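Local coordinates for protein A52 (Vaccinia virus, PDB 2VVW), which suppresses innate immune signalling as a Bcl-2-like protein, associating with host IRAK2 to inhibit NF-kappa-B signalling and with host TRAF6 to activate p38, at residues 35-40 with 109-114; 49-54 with 143-148; 60-65 with 69-74; 81-86 with 103-108. All blocks are in the same frame, centred on the assembly; numbering follows the deposited sequence. Where two conformers were deposited one is given.

Contact 1: residues 35-40 with 109-114; sequences LGLRIK and VVDVWR
Leu35, at the end of helix 21-35, meets Arg114 through its backbone alone: its carbonyl carbon lies 3.9 Å from Arg114 CD. The leucine side chain points away from helix 96-115, and Phe119 of the second subunit packs on it, an apolar end suited to that interface. Gly36 follows, the first residue to leave helical backbone angles, and does so with positive phi (83°). At that angle, and with Arg114 NE close by, there is no room for a CB, and glycine suits the place. Its bare backbone lets the arginine lie close, with Gly36 N 3.5 Å from Arg114 CD and Gly36 CA 3.3 Å above one face of the guanidinium, toward the rim. The long arginine reaches this place because CG stands anti to its own backbone N (chi1 -171°) and the chain bends at chi3. Asp111, one turn earlier, holds the group at its edge: Arg114 NH1 donates to Asp111 OD1 at 2.9 Å in a nearly straight salt bridge that lies in the guanidinium plane. Arg114 NH1 also bonds to the carbonyl of Arg32, whose own guanidinium pairs with the other carboxylate oxygen of Asp111. Leu37 then turns its tip in, CD1 resting 4.5 Å from Asp111 OD2. The turn leaving helix 21-35 thus packs on an Arg114-Asp111 pair of helix 96-115, within the all-helical Bcl-2-like fold.

Contact 2: residues 49-54 with 143-148; sequences KKFDND and SILQNR
Phe51 gives up the most surface here, and its ring reaches out from helix 51-59 toward two residues of helix 135-153. At its far end Phe51 CZ lies 3.8 Å from Leu145 CD2, a plain apolar contact. Arg148 comes in at the edge of the same ring, with NH1 3.7 Å from Phe51 CE1 and near the ring plane. The two planes stand 82° apart, so the groups do not stack in parallel, and with NH1 at the edge the charge is not over the aromatic face. The buried phenylalanine also touches Ile100 and Ile103, so it joins helix 135-153 to helix 96-115 within the helical bundle of this Bcl-2-like fold. Leu145, apolar and branched, suits its buried place, with Met21 and Ile48 beside it. Arg148 instead spans the margin of the contact: its chain runs extended from CG to NE, carrying the guanidinium across to the side of Asp54. Two waters bridge these opposite charges. One donates to Asp54 OD1 at 2.6 Å and accepts from Arg148 NH2; the other links Asp54 OD2 with Arg148 NH1. Ile144 CG2 lies 3.4 Å above one face of the Arg148 guanidinium, toward the rim.

Contact 3: residues 60-65 with 69-74; sequences GTIEEL and LRLNSE
Leu65 and Leu69, one helical turn apart, touch through their side chains, with Leu65 CD2 4.3 Å from Leu69 CD1. The root of the Leu69 side chain also lies against the Leu65 carbonyl: Leu69 CB is 3.3 Å from Leu65 O, and Leu69 CG, anti to its own carbonyl carbon (chi1 -56°), is 3.5 Å from that oxygen. The same oxygen accepts a hydrogen bond from Leu69 N at 2.8 Å, the donor tilted 21° from the carbonyl plane. Leu71 comes back from beyond the helix end, its CA-CB bond directed at helix 62-68, and brings CD1 to 4.3 Å from Ile62 CD1. These branched apolar chains suit a seam facing inward, where Tyr83 touches both Leu65 and Leu69. Arg70, with positive phi, ends the helix in a Schellman motif, while its side chain heads away from the seam. The type I beta turn from Arg70 to Ser73 begins at the same residue. Arg70 O takes two donors, Ser73 N and the hydroxyl Ser73 OG at 2.6 Å, the latter in the carbonyl plane. At the other end of the helix Thr61 is the N-cap, its OG1 accepting from Glu64 N at 3.1 Å. The contact thus combines a helix-end hydrogen bond, Leu69 N to Leu65 O, with apolar side-chain contacts, while the Thr61 and Ser73 hydroxyls engage backbone atoms before and after it.

Contact 4: residues 81-86 with 103-108; sequences IDYIKV and IGLCAC
Leu105 of helix 96-115 meets helix 76-90 chiefly through one methyl group, CD2, which touches both Tyr83 and Ile84. This is helix-to-helix packing inside the Bcl-2-like bundle, and all three residues are buried. Leu105 CD2 lies 3.6 Å from Ile84 CD1, the tips of two branched chains running past each other in opposite directions. Against Tyr83 the same methyl arrives at the edge of the ring and in its plane, 3.7 Å from CE2, so the aromatic face is not what it meets. Chain direction accounts for this geometry. Leu105 has its CG anti to the backbone N (chi1 176°), and its CA-CB bond already heads for the other helix; Tyr83 shares that torsion and that heading. Ile84 starts off alongside instead and needs its long CG1 arm to bring CD1 over. Further out, Leu65 of helix 62-68 touches both Leu105 and Tyr83, while Phe59 and Lys68 also lie against the tyrosine. Cys106, the residue nearest Ile84 by backbone, turns instead to Phe29 of helix 21-35. Its CA remains 9.6 Å from Ile84 CA, a spacing bridged by the Leu105 and Ile84 side chains.

In the fold
Helix 96-115 runs through contacts 1 and 4, whose segments 103-108 and 109-114 adjoin in sequence though their centres stand 16 Å apart. Contacts 3 and 4, 11 Å apart centre to centre, meet where Ile62 packs on Cys108, and follow one another along the chain. Contact 3 also reaches contact 1, since Leu71 O probably bonds Trp113 NE1. Contact 2 lies across the chain's centre from contact 3, their centres 24 Å apart, but touches contact 4 through Asp52 on Ala107 and contact 1 through Lys49 on Leu37. Its segments alternate along the chain with those of contact 1. Helix 96-115 thus ties several helices of the Bcl-2-like fold into one compact bundle.

Contact 1: residues 35-40 with 109-114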
loop_
_atom_site.group_PDB
_atom_site.type_symbol
_atom_site.label_atom_id
_atom_site.label_comp_id
_atom_site.label_asym_id
_atom_site.label_seq_id
_atom_site.Cartn_x
_atom_site.Cartn_y
_atom_site.Cartn_z
ATOM N N LEU A 35 -2.615 7.973 3.562
ATOM C CA LEU A 35 -2.170 8.811 4.691
ATOM C C LEU A 35 -2.336 10.309 4.463
ATOM O O LEU A 35 -2.447 11.062 5.412
ATOM C CB LEU A 35 -0.698 8.557 5.017
ATOM C CG LEU A 35 -0.276 7.128 5.326
ATOM C CD1 LEU A 35 1.188 7.102 5.607
ATOM C CD2 LEU A 35 -1.093 6.575 6.471
ATOM N N GLY A 36 -2.269 10.749 3.216
ATOM C CA GLY A 36 -2.331 12.169 2.914
ATOM C C GLY A 36 -1.004 12.892 3.054
ATOM O O GLY A 36 0.049 12.270 3.097
ATOM N N LEU A 37 -1.067 14.219 3.131
ATOM C CA LEU A 37 0.126 15.073 3.005
ATOM C C LEU A 37 0.661 15.659 4.313
ATOM O O LEU A 37 1.715 16.280 4.295
ATOM C CB LEU A 37 -0.168 16.216 2.032
ATOM C CG LEU A 37 -0.523 15.832 0.593
ATOM C CD1 LEU A 37 -0.941 17.085 -0.188
ATOM C CD2 LEU A 37 0.657 15.141 -0.079
ATOM N N ARG A 38 -0.041 15.468 5.430
ATOM C CA ARG A 38 0.450 15.879 6.748
ATOM C C ARG A 38 1.348 14.783 7.320
ATOM O O ARG A 38 1.139 14.294 8.431
ATOM C CB ARG A 38 -0.715 16.171 7.711
ATOM C CG ARG A 38 -1.599 17.362 7.319
ATOM N N ILE A 39 2.346 14.406 6.531
ATOM C CA ILE A 39 3.229 13.276 6.795
ATOM C C ILE A 39 4.582 13.703 6.242
ATOM O O ILE A 39 4.632 14.329 5.174
ATOM C CB ILE A 39 2.775 12.012 6.011
ATOM C CG1 ILE A 39 1.467 11.456 6.572
ATOM C CG2 ILE A 39 3.826 10.924 6.041
ATOM C CD1 ILE A 39 1.552 11.029 8.005
ATOM N N LYS A 40 5.659 13.359 6.953
ATOM C CA LYS A 40 7.023 13.555 6.455
ATOM C C LYS A 40 7.298 12.662 5.244
ATOM O O LYS A 40 7.211 11.438 5.334
ATOM C CB LYS A 40 8.054 13.264 7.553
ATOM N N VAL A 109 -6.492 14.025 -7.579
ATOM C CA VAL A 109 -7.724 13.229 -7.537
ATOM C C VAL A 109 -7.727 12.280 -6.330
ATOM O O VAL A 109 -8.729 12.173 -5.619
ATOM C CB VAL A 109 -7.934 12.444 -8.869
ATOM C CG1 VAL A 109 -9.061 11.421 -8.749
ATOM C CG2 VAL A 109 -8.200 13.432 -10.023
ATOM N N VAL A 110 -6.603 11.610 -6.076
ATOM C CA VAL A 110 -6.530 10.703 -4.940
ATOM C C VAL A 110 -6.797 11.451 -3.620
ATOM O O VAL A 110 -7.367 10.880 -2.705
ATOM C CB VAL A 110 -5.189 9.883 -4.913
ATOM C CG1 VAL A 110 -4.075 10.610 -4.140
ATOM C CG2 VAL A 110 -5.423 8.505 -4.332
ATOM N N ASP A 111 -6.451 12.737 -3.539
ATOM C CA ASP A 111 -6.766 13.510 -2.336
ATOM C C ASP A 111 -8.256 13.585 -2.093
ATOM O O ASP A 111 -8.696 13.540 -0.951
ATOM C CB ASP A 111 -6.283 14.959 -2.410
ATOM C CG ASP A 111 -4.788 15.097 -2.499
ATOM O OD1 ASP A 111 -4.045 14.179 -2.112
ATOM O OD2 ASP A 111 -4.362 16.174 -2.956
ATOM N N VAL A 112 -9.019 13.795 -3.165
ATOM C CA VAL A 112 -10.466 13.938 -3.054
ATOM C C VAL A 112 -11.040 12.641 -2.502
ATOM O O VAL A 112 -11.877 12.650 -1.611
ATOM C CB VAL A 112 -11.128 14.308 -4.428
ATOM C CG1 VAL A 112 -12.656 14.272 -4.352
ATOM C CG2 VAL A 112 -10.662 15.687 -4.896
ATOM N N TRP A 113 -10.601 11.520 -3.054
ATOM C CA TRP A 113 -11.073 10.220 -2.597
ATOM C C TRP A 113 -10.680 9.882 -1.164
ATOM O O TRP A 113 -11.508 9.350 -0.399
ATOM C CB TRP A 113 -10.609 9.144 -3.562
ATOM C CG TRP A 113 -11.241 9.219 -4.910
ATOM C CD1 TRP A 113 -12.482 9.715 -5.231
ATOM C CD2 TRP A 113 -10.674 8.744 -6.139
ATOM N NE1 TRP A 113 -12.716 9.557 -6.583
ATOM C CE2 TRP A 113 -11.620 8.984 -7.163
ATOM C CE3 TRP A 113 -9.447 8.159 -6.480
ATOM C CZ2 TRP A 113 -11.378 8.648 -8.500
ATOM C CZ3 TRP A 113 -9.226 7.805 -7.805
ATOM C CH2 TRP A 113 -10.190 8.065 -8.795
ATOM N N ARG A 114 -9.453 10.224 -0.772
ATOM C CA ARG A 114 -9.030 10.010 0.605
ATOM C C ARG A 114 -9.951 10.760 1.534
ATOM O O ARG A 114 -10.443 10.210 2.538
ATOM C CB ARG A 114 -7.590 10.479 0.796
ATOM C CG ARG A 114 -6.977 10.095 2.143
ATOM C CD ARG A 114 -5.611 10.762 2.326
ATOM N NE ARG A 114 -5.737 12.217 2.301
ATOM C CZ ARG A 114 -5.305 13.032 1.335
ATOM N NH1 ARG A 114 -4.638 12.584 0.261
ATOM N NH2 ARG A 114 -5.524 14.335 1.471
#

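Contact 2: residues 49-54 with 143-148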
loop_
_atom_site.group_PDB
_atom_site.type_symbol
_atom_site.label_atom_id
_atom_site.label_comp_id
_atom_site.label_asym_id
_atom_site.label_seq_id
_atom_site.Cartn_x
_atom_site.Cartn_y
_atom_site.Cartn_z
ATOM N N LYS A 49 5.543 15.473 -5.752
ATOM C CA LYS A 49 4.482 16.364 -5.282
ATOM C C LYS A 49 4.442 17.691 -6.056
ATOM O O LYS A 49 3.376 18.282 -6.248
ATOM C CB LYS A 49 4.649 16.601 -3.781
ATOM C CG LYS A 49 3.566 17.476 -3.176
ATOM C CD LYS A 49 3.363 17.250 -1.670
ATOM C CE LYS A 49 4.443 17.866 -0.819
ATOM N NZ LYS A 49 3.911 18.259 0.533
ATOM N N LYS A 50 5.598 18.148 -6.528
ATOM C CA LYS A 50 5.650 19.346 -7.347
ATOM C C LYS A 50 4.890 19.189 -8.674
ATOM O O LYS A 50 4.532 20.190 -9.284
ATOM C CB LYS A 50 7.103 19.784 -7.578
ATOM C CG LYS A 50 7.824 20.166 -6.308
ATOM C CD LYS A 50 9.231 20.643 -6.595
ATOM C CE LYS A 50 10.002 20.886 -5.304
ATOM N NZ LYS A 50 11.397 21.313 -5.580
ATOM N N PHE A 51 4.645 17.953 -9.120
ATOM C CA PHE A 51 3.867 17.699 -10.334
ATOM C C PHE A 51 2.427 18.214 -10.264
ATOM O O PHE A 51 1.761 18.313 -11.295
ATOM C CB PHE A 51 3.806 16.202 -10.684
ATOM C CG PHE A 51 5.139 15.568 -11.041
ATOM C CD1 PHE A 51 6.323 16.288 -11.073
ATOM C CD2 PHE A 51 5.181 14.217 -11.357
ATOM C CE1 PHE A 51 7.520 15.675 -11.413
ATOM C CE2 PHE A 51 6.377 13.594 -11.716
ATOM C CZ PHE A 51 7.547 14.327 -11.745
ATOM N N ASP A 52 1.946 18.528 -9.060
ATOM C CA ASP A 52 0.597 19.062 -8.874
ATOM C C ASP A 52 0.408 20.397 -9.588
ATOM O O ASP A 52 -0.660 20.667 -10.105
ATOM C CB ASP A 52 0.275 19.235 -7.382
ATOM C CG ASP A 52 0.190 17.905 -6.622
ATOM O OD1 ASP A 52 0.393 16.808 -7.200
ATOM O OD2 ASP A 52 -0.079 17.984 -5.417
ATOM N N ASN A 53 1.437 21.235 -9.587
ATOM C CA ASN A 53 1.413 22.510 -10.304
ATOM C C ASN A 53 1.201 22.308 -11.797
ATOM O O ASN A 53 0.393 23.006 -12.406
ATOM C CB ASN A 53 2.726 23.283 -10.104
ATOM C CG ASN A 53 3.067 23.510 -8.641
ATOM O OD1 ASN A 53 4.215 23.316 -8.224
ATOM N ND2 ASN A 53 2.075 23.912 -7.852
ATOM N N ASP A 54 1.936 21.362 -12.380
ATOM C CA ASP A 54 1.807 21.029 -13.801
ATOM C C ASP A 54 0.376 20.615 -14.150
ATOM O O ASP A 54 -0.173 21.035 -15.173
ATOM C CB ASP A 54 2.764 19.891 -14.191
ATOM C CG ASP A 54 4.220 20.219 -13.905
ATOM O OD1 ASP A 54 5.039 20.194 -14.848
ATOM O OD2 ASP A 54 4.544 20.503 -12.732
ATOM N N SER A 143 14.652 10.253 -15.343
ATOM C CA SER A 143 15.773 11.132 -15.656
ATOM C C SER A 143 15.552 12.554 -15.193
ATOM O O SER A 143 16.456 13.172 -14.658
ATOM C CB SER A 143 16.059 11.126 -17.150
ATOM O OG SER A 143 16.554 9.865 -17.532
ATOM N N ILE A 144 14.345 13.068 -15.411
ATOM C CA ILE A 144 14.007 14.423 -15.004
ATOM C C ILE A 144 14.073 14.540 -13.490
ATOM O O ILE A 144 14.669 15.491 -12.980
ATOM C CB ILE A 144 12.625 14.857 -15.566
ATOM C CG1 ILE A 144 12.748 15.136 -17.069
ATOM C CG2 ILE A 144 12.072 16.111 -14.841
ATOM C CD1 ILE A 144 11.426 15.438 -17.769
ATOM N N LEU A 145 13.503 13.558 -12.783
ATOM C CA LEU A 145 13.482 13.570 -11.320
ATOM C C LEU A 145 14.889 13.500 -10.756
ATOM O O LEU A 145 15.236 14.233 -9.836
ATOM C CB LEU A 145 12.631 12.417 -10.775
ATOM C CG LEU A 145 11.119 12.635 -10.798
ATOM C CD1 LEU A 145 10.356 11.320 -10.601
ATOM C CD2 LEU A 145 10.716 13.654 -9.725
ATOM N N GLN A 146 15.705 12.625 -11.337
ATOM C CA GLN A 146 17.098 12.500 -10.944
ATOM C C GLN A 146 17.830 13.830 -11.078
ATOM O O GLN A 146 18.555 14.228 -10.160
ATOM C CB GLN A 146 17.794 11.426 -11.774
ATOM C CG GLN A 146 17.388 10.001 -11.420
ATOM C CD GLN A 146 18.006 8.962 -12.356
ATOM O OE1 GLN A 146 18.135 9.192 -13.553
ATOM N NE2 GLN A 146 18.395 7.822 -11.805
ATOM N N ASN A 147 17.643 14.506 -12.211
ATOM C CA ASN A 147 18.222 15.837 -12.419
ATOM C C ASN A 147 17.791 16.820 -11.344
ATOM O O ASN A 147 18.609 17.568 -10.816
ATOM C CB ASN A 147 17.810 16.425 -13.778
ATOM C CG ASN A 147 18.512 15.768 -14.937
ATOM O OD1 ASN A 147 19.640 15.298 -14.811
ATOM N ND2 ASN A 147 17.842 15.728 -16.083
ATOM N N ARG A 148 16.496 16.828 -11.048
ATOM C CA ARG A 148 15.944 17.775 -10.081
ATOM C C ARG A 148 16.471 17.516 -8.678
ATOM O O ARG A 148 16.685 18.459 -7.910
ATOM C CB ARG A 148 14.420 17.732 -10.100
ATOM C CG ARG A 148 13.841 18.365 -11.362
ATOM C CD ARG A 148 12.324 18.355 -11.389
ATOM N NE ARG A 148 11.811 18.880 -12.662
ATOM C CZ ARG A 148 10.522 19.019 -12.977
ATOM N NH1 ARG A 148 9.569 18.697 -12.118
ATOM N NH2 ARG A 148 10.185 19.487 -14.170
HETATM O O HOH W 1 7.578 20.717 -15.023
HETATM O O HOH W 2 6.996 20.167 -11.855
#

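Contact 3: residues 60-65 with 69-74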
loop_
_atom_site.group_PDB
_atom_site.type_symbol
_atom_site.label_atom_id
_atom_site.label_comp_id
_atom_site.label_asym_id
_atom_site.label_seq_id
_atom_site.Cartn_x
_atom_site.Cartn_y
_atom_site.Cartn_z
ATOM N N GLY A 60 -6.587 21.960 -15.167
ATOM C CA GLY A 60 -7.511 22.785 -14.419
ATOM C C GLY A 60 -7.495 22.436 -12.950
ATOM O O GLY A 60 -6.736 21.574 -12.517
ATOM N N THR A 61 -8.334 23.120 -12.184
ATOM C CA THR A 61 -8.308 23.015 -10.742
ATOM C C THR A 61 -8.997 21.749 -10.313
ATOM O O THR A 61 -9.849 21.211 -11.029
ATOM C CB THR A 61 -9.055 24.163 -10.071
ATOM O OG1 THR A 61 -10.433 24.096 -10.465
ATOM C CG2 THR A 61 -8.457 25.503 -10.453
ATOM N N ILE A 62 -8.663 21.286 -9.123
ATOM C CA ILE A 62 -9.288 20.080 -8.613
ATOM C C ILE A 62 -10.784 20.308 -8.374
ATOM O O ILE A 62 -11.573 19.384 -8.528
ATOM C CB ILE A 62 -8.577 19.566 -7.354
ATOM C CG1 ILE A 62 -9.080 18.159 -6.976
ATOM C CG2 ILE A 62 -8.724 20.582 -6.187
ATOM C CD1 ILE A 62 -8.949 17.077 -8.089
ATOM N N GLU A 63 -11.183 21.533 -8.035
ATOM C CA GLU A 63 -12.613 21.818 -7.814
ATOM C C GLU A 63 -13.428 21.674 -9.106
ATOM O O GLU A 63 -14.553 21.174 -9.085
ATOM C CB GLU A 63 -12.822 23.190 -7.190
ATOM C CG GLU A 63 -12.220 23.332 -5.798
ATOM C CD GLU A 63 -10.738 23.658 -5.797
ATOM O OE1 GLU A 63 -10.154 23.874 -6.880
ATOM O OE2 GLU A 63 -10.149 23.700 -4.701
ATOM N N GLU A 64 -12.849 22.097 -10.232
ATOM C CA GLU A 64 -13.493 21.913 -11.523
ATOM C C GLU A 64 -13.633 20.436 -11.881
ATOM O O GLU A 64 -14.688 20.007 -12.352
ATOM C CB GLU A 64 -12.727 22.636 -12.635
ATOM C CG GLU A 64 -13.046 22.066 -14.020
ATOM C CD GLU A 64 -12.653 22.977 -15.164
ATOM O OE1 GLU A 64 -11.705 23.790 -15.008
ATOM O OE2 GLU A 64 -13.314 22.864 -16.231
ATOM N N LEU A 65 -12.556 19.677 -11.675
ATOM C CA LEU A 65 -12.532 18.257 -12.025
ATOM C C LEU A 65 -13.448 17.440 -11.123
ATOM O O LEU A 65 -14.186 16.580 -11.588
ATOM C CB LEU A 65 -11.104 17.713 -11.928
ATOM C CG LEU A 65 -10.111 18.272 -12.950
ATOM C CD1 LEU A 65 -8.675 18.128 -12.424
ATOM C CD2 LEU A 65 -10.290 17.558 -14.289
ATOM N N LEU A 69 -16.304 15.547 -13.130
ATOM C CA LEU A 69 -16.228 14.082 -13.126
ATOM C C LEU A 69 -17.028 13.411 -11.985
ATOM O O LEU A 69 -16.977 12.192 -11.820
ATOM C CB LEU A 69 -14.756 13.665 -13.062
ATOM C CG LEU A 69 -13.851 14.227 -14.165
ATOM C CD1 LEU A 69 -12.391 13.868 -13.885
ATOM C CD2 LEU A 69 -14.309 13.752 -15.566
ATOM N N ARG A 70 -17.741 14.198 -11.182
ATOM C CA ARG A 70 -18.478 13.650 -10.041
ATOM C C ARG A 70 -17.649 12.575 -9.307
ATOM O O ARG A 70 -18.075 11.416 -9.136
ATOM C CB ARG A 70 -19.807 13.076 -10.531
ATOM C CG ARG A 70 -20.645 14.087 -11.315
ATOM C CD ARG A 70 -21.800 13.411 -12.042
ATOM N NE ARG A 70 -22.150 14.121 -13.281
ATOM C CZ ARG A 70 -21.755 13.783 -14.514
ATOM N NH1 ARG A 70 -22.156 14.522 -15.548
ATOM N NH2 ARG A 70 -20.979 12.718 -14.741
ATOM N N LEU A 71 -16.455 12.988 -8.893
ATOM C CA LEU A 71 -15.427 12.083 -8.415
ATOM C C LEU A 71 -15.859 11.238 -7.224
ATOM O O LEU A 71 -15.472 10.080 -7.134
ATOM C CB LEU A 71 -14.135 12.851 -8.079
ATOM C CG LEU A 71 -13.245 13.334 -9.228
ATOM C CD1 LEU A 71 -12.044 14.095 -8.674
ATOM C CD2 LEU A 71 -12.783 12.168 -10.172
ATOM N N ASN A 72 -16.664 11.801 -6.318
ATOM C CA ASN A 72 -17.060 11.069 -5.126
ATOM C C ASN A 72 -18.346 10.277 -5.332
ATOM O O ASN A 72 -18.846 9.654 -4.390
ATOM C CB ASN A 72 -17.207 12.021 -3.933
ATOM C CG ASN A 72 -15.865 12.487 -3.375
ATOM O OD1 ASN A 72 -14.845 11.831 -3.549
ATOM N ND2 ASN A 72 -15.876 13.634 -2.670
ATOM N N SER A 73 -18.871 10.268 -6.561
ATOM C CA SER A 73 -20.063 9.475 -6.862
ATOM C C SER A 73 -19.711 8.016 -7.060
ATOM O O SER A 73 -18.540 7.663 -7.186
ATOM C CB SER A 73 -20.755 9.990 -8.127
ATOM O OG SER A 73 -19.982 9.701 -9.266
ATOM N N GLU A 74 -20.737 7.172 -7.129
ATOM C CA GLU A 74 -20.552 5.760 -7.376
ATOM C C GLU A 74 -19.740 5.534 -8.654
ATOM O O GLU A 74 -18.983 4.578 -8.747
ATOM C CB GLU A 74 -21.912 5.055 -7.497
ATOM C CG GLU A 74 -21.833 3.544 -7.415
ATOM C CD GLU A 74 -21.409 3.045 -6.030
ATOM O OE1 GLU A 74 -22.061 3.430 -5.023
ATOM O OE2 GLU A 74 -20.423 2.266 -5.953
#

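Contact 4: residues 81-86 with 103-108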
loop_
_atom_site.group_PDB
_atom_site.type_symbol
_atom_site.label_atom_id
_atom_site.label_comp_id
_atom_site.label_asym_id
_atom_site.label_seq_id
_atom_site.Cartn_x
_atom_site.Cartn_y
_atom_site.Cartn_z
ATOM N N ILE A 81 -11.275 7.533 -15.256
ATOM C CA ILE A 81 -10.600 6.747 -16.303
ATOM C C ILE A 81 -11.060 7.222 -17.699
ATOM O O ILE A 81 -10.235 7.362 -18.629
ATOM C CB ILE A 81 -10.834 5.229 -16.097
ATOM C CG1 ILE A 81 -10.142 4.724 -14.806
ATOM C CG2 ILE A 81 -10.358 4.398 -17.300
ATOM C CD1 ILE A 81 -8.589 4.824 -14.815
ATOM N N ASP A 82 -12.365 7.464 -17.858
ATOM C CA ASP A 82 -12.910 7.956 -19.130
ATOM C C ASP A 82 -12.196 9.263 -19.504
ATOM O O ASP A 82 -11.764 9.442 -20.640
ATOM C CB ASP A 82 -14.436 8.117 -19.040
ATOM C CG ASP A 82 -15.055 8.696 -20.303
ATOM O OD1 ASP A 82 -14.996 9.926 -20.457
ATOM O OD2 ASP A 82 -15.618 7.938 -21.131
ATOM N N TYR A 83 -12.041 10.142 -18.512
ATOM C CA TYR A 83 -11.362 11.436 -18.683
ATOM C C TYR A 83 -9.899 11.341 -19.122
ATOM O O TYR A 83 -9.439 12.100 -19.990
ATOM C CB TYR A 83 -11.477 12.234 -17.371
ATOM C CG TYR A 83 -10.741 13.548 -17.374
ATOM C CD1 TYR A 83 -11.307 14.683 -17.945
ATOM C CD2 TYR A 83 -9.475 13.666 -16.783
ATOM C CE1 TYR A 83 -10.619 15.906 -17.964
ATOM C CE2 TYR A 83 -8.784 14.883 -16.799
ATOM C CZ TYR A 83 -9.364 15.995 -17.386
ATOM O OH TYR A 83 -8.692 17.206 -17.401
ATOM N N ILE A 84 -9.173 10.409 -18.518
ATOM C CA ILE A 84 -7.804 10.104 -18.895
ATOM C C ILE A 84 -7.740 9.669 -20.365
ATOM O O ILE A 84 -6.858 10.093 -21.107
ATOM C CB ILE A 84 -7.203 8.991 -17.977
ATOM C CG1 ILE A 84 -7.027 9.497 -16.541
ATOM C CG2 ILE A 84 -5.891 8.445 -18.546
ATOM C CD1 ILE A 84 -6.345 10.858 -16.409
ATOM N N LYS A 85 -8.668 8.830 -20.784
ATOM C CA LYS A 85 -8.766 8.437 -22.199
ATOM C C LYS A 85 -9.061 9.622 -23.134
ATOM O O LYS A 85 -8.486 9.727 -24.222
ATOM C CB LYS A 85 -9.800 7.313 -22.381
ATOM C CG LYS A 85 -9.317 5.942 -21.834
ATOM C CD LYS A 85 -10.451 4.932 -21.682
ATOM C CE LYS A 85 -9.929 3.512 -21.379
ATOM N NZ LYS A 85 -11.048 2.510 -21.261
ATOM N N VAL A 86 -9.950 10.513 -22.704
ATOM C CA VAL A 86 -10.195 11.761 -23.414
ATOM C C VAL A 86 -8.892 12.550 -23.632
ATOM O O VAL A 86 -8.565 12.918 -24.767
ATOM C CB VAL A 86 -11.246 12.641 -22.673
ATOM C CG1 VAL A 86 -11.325 14.063 -23.277
ATOM C CG2 VAL A 86 -12.620 11.963 -22.713
ATOM N N ILE A 103 0.491 12.666 -13.790
ATOM C CA ILE A 103 0.819 12.107 -12.482
ATOM C C ILE A 103 0.312 13.065 -11.405
ATOM O O ILE A 103 -0.316 12.646 -10.433
ATOM C CB ILE A 103 2.331 11.849 -12.323
ATOM C CG1 ILE A 103 2.755 10.606 -13.110
ATOM C CG2 ILE A 103 2.715 11.653 -10.867
ATOM C CD1 ILE A 103 4.291 10.517 -13.331
ATOM N N GLY A 104 0.537 14.351 -11.602
ATOM C CA GLY A 104 0.022 15.349 -10.666
ATOM C C GLY A 104 -1.494 15.363 -10.563
ATOM O O GLY A 104 -2.037 15.644 -9.502
ATOM N N LEU A 105 -2.166 15.072 -11.677
ATOM C CA LEU A 105 -3.624 15.022 -11.736
ATOM C C LEU A 105 -4.136 13.850 -10.904
ATOM O O LEU A 105 -5.052 14.004 -10.111
ATOM C CB LEU A 105 -4.082 14.875 -13.190
ATOM C CG LEU A 105 -5.581 14.698 -13.463
ATOM C CD1 LEU A 105 -6.310 16.021 -13.307
ATOM C CD2 LEU A 105 -5.794 14.098 -14.855
ATOM N N CYS A 106 -3.543 12.679 -11.103
ATOM C CA CYS A 106 -3.853 11.491 -10.298
ATOM C C CYS A 106 -3.742 11.802 -8.814
ATOM O O CYS A 106 -4.611 11.432 -8.022
ATOM C CB CYS A 106 -2.893 10.356 -10.661
ATOM S SG CYS A 106 -3.260 9.689 -12.268
ATOM N N ALA A 107 -2.658 12.479 -8.458
ATOM C CA ALA A 107 -2.371 12.869 -7.074
ATOM C C ALA A 107 -3.443 13.762 -6.481
ATOM O O ALA A 107 -3.858 13.590 -5.311
ATOM C CB ALA A 107 -1.047 13.575 -7.009
ATOM N N CYS A 108 -3.843 14.767 -7.246
ATOM C CA CYS A 108 -4.881 15.689 -6.790
ATOM C C CYS A 108 -6.235 14.972 -6.686
ATOM O O CYS A 108 -7.020 15.267 -5.813
ATOM C CB CYS A 108 -4.966 16.907 -7.715
ATOM S SG CYS A 108 -3.503 17.998 -7.611
#